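Local coordinates for protein membrane thiol protease (Chlamydia trachomatis, PDB 5B5Q) that cleaves ubiquitin and NEDD8 from host proteins as a secreted cysteine protease effector, blocking degradation of an NF-kappa-B inhibitor and so NF-kappa-B activation, at residues Gln49-Ile54 against Leu90-Trp95. Residues are numbered along the deposited sequence; the frame is centred on the assembly and turned at random.
Sequences QKIISI and LPVFMW
Lys50 O accepts the helical bond from Ile54 N at 3.1 Å, linking two residues one turn apart that both point at the strand. Across the gap the contact is made of side chains. Ile51 and Val92 meet at an oblique angle, Ile51 CG1 resting 3.8 Å from Val92 CG2, with Ile51 CD1 lying against the same methyl. The other branch of the valine goes elsewhere: with CG1 anti to the backbone N (chi1 -179°), it meets the lysine tip to tip, Lys50 NZ stopping 4.1 Å from Val92 CG1. Full extension of the lysine chain, starting from a chi1 of 178°, carries the amine this far; it is a van der Waals approach, and Lys50 remains partly exposed. One turn on, Ile54 and Leu90 lie alongside each other, pointing opposite ways. The branch methyl Ile54 CG2 sits against both leucine methyls, 3.9 Å from Leu90 CD1 and 4.1 Å from Leu90 CD2.

The short axes run nearly antiparallel at 155° and come within 10.4 Å, a spacing bridged by the three branched side chains, the leucine and the lysine chain. Helix 47-62 thus lies over one face of edge strand 89-96 in the Ulp1-type catalytic domain, while Phe93 packs on the other face against Trp124 and Leu126. Strand 123-130 pairs antiparallel with 89-96, its Val129 touching both Ile51 and Leu90, and Phe159 of helix 149-166 adds to the packing around Ile51.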
loop_
_atom_site.group_PDB
_atom_site.type_symbol
_atom_site.label_atom_id
_atom_site.label_comp_id
_atom_site.label_asym_id
_atom_site.label_seq_id
_atom_site.Cartn_x
_atom_site.Cartn_y
_atom_site.Cartn_z
ATOM N N GLN B 49 -5.078 -4.800 12.496
ATOM C CA GLN B 49 -6.466 -5.236 12.639
ATOM C C GLN B 49 -7.170 -5.302 11.284
ATOM O O GLN B 49 -7.981 -6.199 11.044
ATOM C CB GLN B 49 -7.244 -4.292 13.569
ATOM C CG GLN B 49 -6.700 -4.200 14.984
ATOM C CD GLN B 49 -5.764 -3.018 15.188
ATOM O OE1 GLN B 49 -4.672 -2.964 14.614
ATOM N NE2 GLN B 49 -6.194 -2.058 16.008
ATOM N N LYS B 50 -6.868 -4.347 10.411
ATOM C CA LYS B 50 -7.490 -4.289 9.084
ATOM C C LYS B 50 -7.092 -5.491 8.238
ATOM O O LYS B 50 -7.930 -6.123 7.597
ATOM C CB LYS B 50 -7.096 -3.002 8.362
ATOM C CG LYS B 50 -7.665 -2.877 6.952
ATOM C CD LYS B 50 -7.122 -1.642 6.251
ATOM C CE LYS B 50 -7.609 -1.557 4.815
ATOM N NZ LYS B 50 -6.760 -0.632 4.006
ATOM N N ILE B 51 -5.797 -5.782 8.225
ATOM C CA ILE B 51 -5.274 -6.906 7.470
ATOM C C ILE B 51 -5.907 -8.198 7.950
ATOM O O ILE B 51 -6.307 -9.038 7.142
ATOM C CB ILE B 51 -3.744 -6.990 7.602
ATOM C CG1 ILE B 51 -3.097 -5.868 6.786
ATOM C CG2 ILE B 51 -3.218 -8.350 7.122
ATOM C CD1 ILE B 51 -1.640 -5.622 7.105
ATOM N N ILE B 52 -5.997 -8.364 9.264
ATOM C CA ILE B 52 -6.511 -9.610 9.815
ATOM C C ILE B 52 -7.990 -9.734 9.468
ATOM O O ILE B 52 -8.460 -10.825 9.164
ATOM C CB ILE B 52 -6.252 -9.704 11.332
ATOM C CG1 ILE B 52 -4.809 -10.182 11.553
ATOM C CG2 ILE B 52 -7.216 -10.676 12.021
ATOM C CD1 ILE B 52 -4.296 -10.037 12.969
ATOM N N SER B 53 -8.710 -8.616 9.459
ATOM C CA SER B 53 -10.130 -8.649 9.119
ATOM C C SER B 53 -10.327 -9.125 7.680
ATOM O O SER B 53 -11.248 -9.884 7.384
ATOM C CB SER B 53 -10.768 -7.270 9.309
ATOM O OG SER B 53 -12.153 -7.318 9.029
ATOM N N ILE B 54 -9.448 -8.685 6.791
ATOM C CA ILE B 54 -9.527 -9.075 5.391
ATOM C C ILE B 54 -9.192 -10.560 5.208
ATOM O O ILE B 54 -9.897 -11.272 4.499
ATOM C CB ILE B 54 -8.592 -8.198 4.532
ATOM C CG1 ILE B 54 -9.096 -6.751 4.557
ATOM C CG2 ILE B 54 -8.521 -8.715 3.099
ATOM C CD1 ILE B 54 -8.130 -5.748 3.988
ATOM N N LEU B 90 -2.320 -8.384 -0.858
ATOM C CA LEU B 90 -3.007 -7.228 -0.281
ATOM C C LEU B 90 -2.096 -6.001 -0.287
ATOM O O LEU B 90 -1.021 -6.010 0.340
ATOM C CB LEU B 90 -3.470 -7.508 1.151
ATOM C CG LEU B 90 -4.177 -8.829 1.453
ATOM C CD1 LEU B 90 -4.638 -8.821 2.908
ATOM C CD2 LEU B 90 -5.344 -9.066 0.517
ATOM N N PRO B 91 -2.512 -4.936 -0.996
ATOM C CA PRO B 91 -1.776 -3.674 -0.946
ATOM C C PRO B 91 -2.390 -2.716 0.066
ATOM O O PRO B 91 -3.394 -2.088 -0.221
ATOM C CB PRO B 91 -1.915 -3.149 -2.375
ATOM C CG PRO B 91 -3.279 -3.637 -2.803
ATOM C CD PRO B 91 -3.575 -4.896 -2.016
ATOM N N VAL B 92 -1.783 -2.615 1.241
ATOM C CA VAL B 92 -2.342 -1.814 2.322
ATOM C C VAL B 92 -1.611 -0.484 2.402
ATOM O O VAL B 92 -0.415 -0.430 2.681
ATOM C CB VAL B 92 -2.255 -2.551 3.669
ATOM C CG1 VAL B 92 -2.871 -1.719 4.791
ATOM C CG2 VAL B 92 -2.950 -3.906 3.568
ATOM N N PHE B 93 -2.353 0.589 2.167
ATOM C CA PHE B 93 -1.812 1.944 2.234
ATOM C C PHE B 93 -2.120 2.597 3.573
ATOM O O PHE B 93 -3.284 2.765 3.941
ATOM C CB PHE B 93 -2.365 2.771 1.076
ATOM C CG PHE B 93 -1.608 2.576 -0.204
ATOM C CD1 PHE B 93 -1.843 1.462 -1.005
ATOM C CD2 PHE B 93 -0.649 3.494 -0.601
ATOM C CE1 PHE B 93 -1.143 1.276 -2.181
ATOM C CE2 PHE B 93 0.054 3.312 -1.782
ATOM C CZ PHE B 93 -0.196 2.196 -2.568
ATOM N N MET B 94 -1.056 2.951 4.298
ATOM C CA MET B 94 -1.156 3.510 5.640
ATOM C C MET B 94 -0.919 5.018 5.573
ATOM O O MET B 94 0.144 5.452 5.135
ATOM C CB MET B 94 -0.136 2.849 6.571
ATOM C CG MET B 94 -0.390 3.068 8.046
ATOM S SD MET B 94 0.980 2.510 9.100
ATOM C CE MET B 94 1.403 0.929 8.367
ATOM N N TRP B 95 -1.919 5.804 5.965
ATOM C CA TRP B 95 -1.783 7.258 6.048
ATOM C C TRP B 95 -1.290 7.622 7.440
ATOM O O TRP B 95 -1.843 7.165 8.439
ATOM C CB TRP B 95 -3.119 7.945 5.734
ATOM C CG TRP B 95 -3.025 9.445 5.466
ATOM C CD1 TRP B 95 -2.915 10.055 4.244
ATOM C CD2 TRP B 95 -3.050 10.503 6.436
ATOM N NE1 TRP B 95 -2.865 11.418 4.394
ATOM C CE2 TRP B 95 -2.942 11.721 5.729
ATOM C CE3 TRP B 95 -3.148 10.541 7.828
ATOM C CZ2 TRP B 95 -2.939 12.962 6.370
ATOM C CZ3 TRP B 95 -3.140 11.773 8.461
ATOM C CH2 TRP B 95 -3.041 12.966 7.733
#